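Long-range contact in hydrolase, alpha/beta hydrolase FOLD family (Staphylococcus aureus, PDB 2XMZ), which probably catalyses the formation of 2-succinyl-6-hydroxy-2,4-cyclohexadiene-1-carboxylate, a lyase step of menaquinone biosynthesis: residues 109-121 / 214-228. Numbering follows the deposited sequence. Where two conformers were deposited one is given.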
loop_
_atom_site.group_PDB
_atom_site.type_symbol
_atom_site.label_atom_id
_atom_site.label_comp_id
_atom_site.label_asym_id
_atom_site.label_seq_id
_atom_site.Cartn_x
_atom_site.Cartn_y
_atom_site.Cartn_z
ATOM N N SER A 109 -11.309 -9.623 -7.206
ATOM C CA SER A 109 -11.045 -10.951 -7.697
ATOM C C SER A 109 -9.859 -11.578 -6.984
ATOM O O SER A 109 -9.915 -12.739 -6.617
ATOM C CB SER A 109 -10.801 -10.910 -9.193
ATOM O OG SER A 109 -12.051 -10.933 -9.855
ATOM N N ASN A 110 -8.807 -10.787 -6.788
ATOM C CA ASN A 110 -7.560 -11.224 -6.129
ATOM C C ASN A 110 -7.027 -10.111 -5.238
ATOM O O ASN A 110 -7.364 -8.917 -5.418
ATOM C CB ASN A 110 -6.447 -11.551 -7.148
ATOM C CG ASN A 110 -6.864 -12.582 -8.177
ATOM O OD1 ASN A 110 -6.946 -13.776 -7.888
ATOM N ND2 ASN A 110 -7.088 -12.130 -9.398
ATOM N N LEU A 111 -6.154 -10.492 -4.310
ATOM C CA LEU A 111 -5.573 -9.534 -3.388
ATOM C C LEU A 111 -4.068 -9.672 -3.345
ATOM O O LEU A 111 -3.543 -10.771 -3.296
ATOM C CB LEU A 111 -6.177 -9.709 -1.995
ATOM C CG LEU A 111 -5.749 -8.724 -0.906
ATOM C CD1 LEU A 111 -6.190 -7.247 -1.213
ATOM C CD2 LEU A 111 -6.275 -9.192 0.441
ATOM N N ILE A 112 -3.357 -8.549 -3.393
ATOM C CA ILE A 112 -1.895 -8.602 -3.265
ATOM C C ILE A 112 -1.446 -7.615 -2.217
ATOM O O ILE A 112 -1.828 -6.438 -2.228
ATOM C CB ILE A 112 -1.102 -8.378 -4.595
ATOM C CG1 ILE A 112 -1.554 -9.363 -5.664
ATOM C CG2 ILE A 112 0.386 -8.598 -4.337
ATOM C CD1 ILE A 112 -1.049 -9.036 -7.122
ATOM N N LEU A 113 -0.619 -8.118 -1.312
ATOM C CA LEU A 113 -0.165 -7.370 -0.163
ATOM C C LEU A 113 1.360 -7.382 -0.122
ATOM O O LEU A 113 1.983 -8.455 -0.097
ATOM C CB LEU A 113 -0.717 -8.034 1.110
ATOM C CG LEU A 113 -2.251 -8.201 1.130
ATOM C CD1 LEU A 113 -2.645 -8.974 2.370
ATOM C CD2 LEU A 113 -2.960 -6.862 1.105
ATOM N N GLU A 114 1.951 -6.195 -0.083
ATOM C CA GLU A 114 3.385 -6.071 -0.007
ATOM C C GLU A 114 3.745 -5.351 1.272
ATOM O O GLU A 114 3.343 -4.188 1.502
ATOM C CB GLU A 114 3.965 -5.309 -1.208
ATOM C CG GLU A 114 5.500 -5.131 -1.102
ATOM C CD GLU A 114 6.060 -4.043 -2.008
ATOM O OE1 GLU A 114 5.290 -3.406 -2.762
ATOM O OE2 GLU A 114 7.285 -3.799 -1.940
ATOM N N SER A 115 4.491 -6.041 2.115
ATOM C CA SER A 115 5.041 -5.441 3.339
ATOM C C SER A 115 3.978 -4.657 4.126
ATOM O O SER A 115 4.146 -3.477 4.418
ATOM C CB SER A 115 6.213 -4.536 2.965
ATOM O OG SER A 115 7.221 -5.282 2.322
ATOM N N THR A 116 2.889 -5.329 4.482
ATOM C CA THR A 116 1.799 -4.638 5.173
ATOM C C THR A 116 1.378 -5.404 6.426
ATOM O O THR A 116 1.972 -6.447 6.773
ATOM C CB THR A 116 0.609 -4.393 4.212
ATOM O OG1 THR A 116 -0.295 -3.423 4.753
ATOM C CG2 THR A 116 -0.174 -5.683 3.868
ATOM N N SER A 117 0.333 -4.908 7.078
ATOM C CA SER A 117 -0.232 -5.588 8.233
ATOM C C SER A 117 -1.725 -5.287 8.344
ATOM O O SER A 117 -2.221 -4.299 7.755
ATOM C CB SER A 117 0.492 -5.171 9.518
ATOM O OG SER A 117 -0.047 -3.968 9.984
ATOM N N PRO A 118 -2.457 -6.148 9.071
ATOM C CA PRO A 118 -3.872 -5.952 9.285
ATOM C C PRO A 118 -4.124 -5.083 10.518
ATOM O O PRO A 118 -5.225 -5.074 11.056
ATOM C CB PRO A 118 -4.402 -7.390 9.502
ATOM C CG PRO A 118 -3.229 -8.278 9.424
ATOM C CD PRO A 118 -2.018 -7.429 9.638
ATOM N N GLY A 119 -3.097 -4.351 10.938
ATOM C CA GLY A 119 -3.181 -3.471 12.074
ATOM C C GLY A 119 -2.662 -4.141 13.321
ATOM O O GLY A 119 -2.023 -5.204 13.268
ATOM N N ILE A 120 -2.979 -3.531 14.454
ATOM C CA ILE A 120 -2.390 -3.922 15.710
ATOM C C ILE A 120 -3.464 -4.605 16.552
ATOM O O ILE A 120 -4.569 -4.079 16.705
ATOM C CB ILE A 120 -1.718 -2.691 16.389
ATOM C CG1 ILE A 120 -0.571 -2.186 15.506
ATOM C CG2 ILE A 120 -1.225 -3.014 17.799
ATOM C CD1 ILE A 120 -0.005 -0.875 15.891
ATOM N N LYS A 121 -3.132 -5.797 17.050
ATOM C CA LYS A 121 -4.073 -6.624 17.795
ATOM C C LYS A 121 -4.437 -6.063 19.165
ATOM O O LYS A 121 -5.616 -5.898 19.487
ATOM C CB LYS A 121 -3.489 -8.015 18.022
ATOM C CG LYS A 121 -3.621 -8.974 16.877
ATOM C CD LYS A 121 -3.640 -10.379 17.494
ATOM C CE LYS A 121 -3.051 -11.385 16.562
ATOM N NZ LYS A 121 -2.755 -12.648 17.301
ATOM N N ALA A 214 6.810 -10.188 1.527
ATOM C CA ALA A 214 7.579 -9.494 2.559
ATOM C C ALA A 214 9.052 -9.566 2.164
ATOM O O ALA A 214 9.452 -10.463 1.436
ATOM C CB ALA A 214 7.350 -10.141 3.930
ATOM N N GLY A 215 9.854 -8.627 2.641
ATOM C CA GLY A 215 11.265 -8.622 2.316
ATOM C C GLY A 215 12.022 -9.316 3.417
ATOM O O GLY A 215 11.765 -9.076 4.578
ATOM N N GLU A 216 12.954 -10.178 3.028
ATOM C CA GLU A 216 13.718 -11.020 3.942
ATOM C C GLU A 216 14.457 -10.245 5.045
ATOM O O GLU A 216 14.495 -10.698 6.189
ATOM C CB GLU A 216 14.648 -11.885 3.115
ATOM C CG GLU A 216 15.873 -12.404 3.802
ATOM C CD GLU A 216 16.581 -13.395 2.936
ATOM O OE1 GLU A 216 16.165 -14.577 2.969
ATOM O OE2 GLU A 216 17.527 -12.988 2.221
ATOM N N TYR A 217 14.992 -9.064 4.704
ATOM C CA TYR A 217 15.647 -8.192 5.691
ATOM C C TYR A 217 14.643 -7.534 6.633
ATOM O O TYR A 217 15.020 -6.996 7.659
ATOM C CB TYR A 217 16.470 -7.087 5.018
ATOM C CG TYR A 217 17.623 -7.590 4.186
ATOM C CD1 TYR A 217 18.192 -8.836 4.419
ATOM C CD2 TYR A 217 18.152 -6.803 3.168
ATOM C CE1 TYR A 217 19.242 -9.296 3.642
ATOM C CE2 TYR A 217 19.210 -7.249 2.400
ATOM C CZ TYR A 217 19.747 -8.490 2.634
ATOM O OH TYR A 217 20.797 -8.918 1.853
ATOM N N ASP A 218 13.369 -7.569 6.276
ATOM C CA ASP A 218 12.366 -6.843 7.021
ATOM C C ASP A 218 11.660 -7.834 7.983
ATOM O O ASP A 218 10.503 -8.232 7.800
ATOM C CB ASP A 218 11.443 -6.126 6.014
ATOM C CG ASP A 218 10.373 -5.299 6.665
ATOM O OD1 ASP A 218 10.443 -5.037 7.885
ATOM O OD2 ASP A 218 9.409 -4.955 5.938
ATOM N N GLU A 219 12.384 -8.205 9.033
ATOM C CA GLU A 219 11.951 -9.233 9.985
ATOM C C GLU A 219 10.521 -9.036 10.497
ATOM O O GLU A 219 9.733 -9.971 10.502
ATOM C CB GLU A 219 12.934 -9.322 11.163
ATOM C CG GLU A 219 13.093 -8.017 12.006
ATOM C CD GLU A 219 13.373 -6.735 11.195
ATOM O OE1 GLU A 219 14.477 -6.582 10.624
ATOM O OE2 GLU A 219 12.487 -5.864 11.149
ATOM N N LYS A 220 10.194 -7.810 10.898
ATOM C CA LYS A 220 8.902 -7.528 11.490
ATOM C C LYS A 220 7.794 -7.845 10.507
ATOM O O LYS A 220 6.806 -8.473 10.867
ATOM C CB LYS A 220 8.813 -6.066 11.944
ATOM C CG LYS A 220 7.415 -5.622 12.398
ATOM C CD LYS A 220 7.391 -4.110 12.705
ATOM C CE LYS A 220 5.966 -3.595 12.840
ATOM N NZ LYS A 220 5.939 -2.098 12.795
ATOM N N PHE A 221 7.945 -7.399 9.266
ATOM C CA PHE A 221 6.886 -7.641 8.303
ATOM C C PHE A 221 6.894 -9.075 7.734
ATOM O O PHE A 221 5.845 -9.582 7.328
ATOM C CB PHE A 221 6.812 -6.512 7.268
ATOM C CG PHE A 221 6.248 -5.234 7.843
ATOM C CD1 PHE A 221 7.081 -4.323 8.509
ATOM C CD2 PHE A 221 4.880 -4.971 7.781
ATOM C CE1 PHE A 221 6.565 -3.165 9.067
ATOM C CE2 PHE A 221 4.352 -3.813 8.324
ATOM C CZ PHE A 221 5.204 -2.897 8.977
ATOM N N VAL A 222 8.053 -9.734 7.747
ATOM C CA VAL A 222 8.113 -11.183 7.463
ATOM C C VAL A 222 7.260 -11.958 8.484
ATOM O O VAL A 222 6.459 -12.832 8.122
ATOM C CB VAL A 222 9.579 -11.710 7.476
ATOM C CG1 VAL A 222 9.646 -13.252 7.499
ATOM C CG2 VAL A 222 10.348 -11.152 6.277
ATOM N N GLN A 223 7.426 -11.635 9.768
ATOM C CA GLN A 223 6.676 -12.363 10.801
ATOM C C GLN A 223 5.206 -12.070 10.620
ATOM O O GLN A 223 4.391 -12.954 10.715
ATOM C CB GLN A 223 7.158 -12.005 12.204
ATOM C CG GLN A 223 8.544 -12.548 12.476
ATOM C CD GLN A 223 9.211 -11.912 13.674
ATOM O OE1 GLN A 223 10.275 -12.361 14.104
ATOM N NE2 GLN A 223 8.594 -10.860 14.220
ATOM N N ILE A 224 4.883 -10.824 10.287
ATOM C CA ILE A 224 3.488 -10.446 10.013
ATOM C C ILE A 224 2.917 -11.158 8.776
ATOM O O ILE A 224 1.788 -11.671 8.807
ATOM C CB ILE A 224 3.346 -8.933 9.870
ATOM C CG1 ILE A 224 3.658 -8.252 11.220
ATOM C CG2 ILE A 224 1.926 -8.552 9.379
ATOM C CD1 ILE A 224 3.521 -6.750 11.132
ATOM N N ALA A 225 3.710 -11.216 7.712
ATOM C CA ALA A 225 3.288 -11.837 6.450
ATOM C C ALA A 225 2.963 -13.288 6.660
ATOM O O ALA A 225 1.945 -13.769 6.162
ATOM C CB ALA A 225 4.363 -11.683 5.382
ATOM N N LYS A 226 3.798 -13.982 7.438
ATOM C CA LYS A 226 3.599 -15.407 7.703
ATOM C C LYS A 226 2.305 -15.621 8.494
ATOM O O LYS A 226 1.525 -16.533 8.201
ATOM C CB LYS A 226 4.789 -16.020 8.458
ATOM C CG LYS A 226 6.052 -16.198 7.613
ATOM C CD LYS A 226 7.142 -16.993 8.370
ATOM C CE LYS A 226 8.519 -16.730 7.758
ATOM N NZ LYS A 226 9.596 -17.490 8.437
ATOM N N LYS A 227 2.075 -14.754 9.477
ATOM C CA LYS A 227 0.864 -14.839 10.291
ATOM C C LYS A 227 -0.395 -14.584 9.459
ATOM O O LYS A 227 -1.341 -15.337 9.569
ATOM C CB LYS A 227 0.924 -13.869 11.454
ATOM C CG LYS A 227 1.775 -14.318 12.608
ATOM C CD LYS A 227 1.688 -13.218 13.649
ATOM C CE LYS A 227 2.936 -13.108 14.478
ATOM N NZ LYS A 227 2.826 -11.982 15.434
ATOM N N MET A 228 -0.379 -13.534 8.636
ATOM C CA MET A 228 -1.468 -13.251 7.693
ATOM C C MET A 228 -1.748 -14.449 6.780
ATOM O O MET A 228 -2.898 -14.846 6.608
ATOM C CB MET A 228 -1.157 -12.020 6.830
ATOM C CG MET A 228 -1.103 -10.697 7.593
ATOM S SD MET A 228 -1.291 -9.321 6.487
ATOM C CE MET A 228 0.213 -9.482 5.524
HETATM O O HOH W 1 8.526 -6.766 4.029
HETATM O O HOH W 2 3.734 -8.213 5.927
#
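Phe221, Ile224 and Met228, on one side of helix 219-231, lie against the loop that leaves strand 110-114. The Phe221 ring turns its edge to Thr116, whose O lies near the ring plane, 3.4 Å from Phe221 CD2. Ile224 reaches the same carbonyl through CG2; its CG2 and CD1 both rest on Ser117 CB. With CG anti to its carbonyl carbon (chi1 -67°), the Met228 side chain runs obliquely across the Pro118 ring, SD 3.7 Å from Pro118 CG. A bend at chi3 (-66°) brings CE within 3.7 Å of Thr116 O and 4.3 Å of Leu113 CD1. It crosses the Thr116 side chain at about a right angle.

No direct hydrogen bond spans the two segments; two waters bridge them, and Ser117 N is buried without a partner. One water donates to Thr116 O (2.6 Å from the water) and to Phe221 O. The other donates hydrogen bonds to Ser115 OG and Asp218 OD2 and accepts from Gly215 N, 2.7 Å away. Ser115 OG also bonds His245 O, while Asp218 OD2 bonds His245 ND1, and the His245 ring meets Phe221 edge-to-face. On the loop, Ser117 OG accepts from Gly119 N (3.2 Å) in an ST turn. Asp218, N-cap of the helix on the loop after strand 210-215, is placed as the acid of a probable Ser91-His245-Asp218 catalytic triad, as in the alpha/beta hydrolase fold.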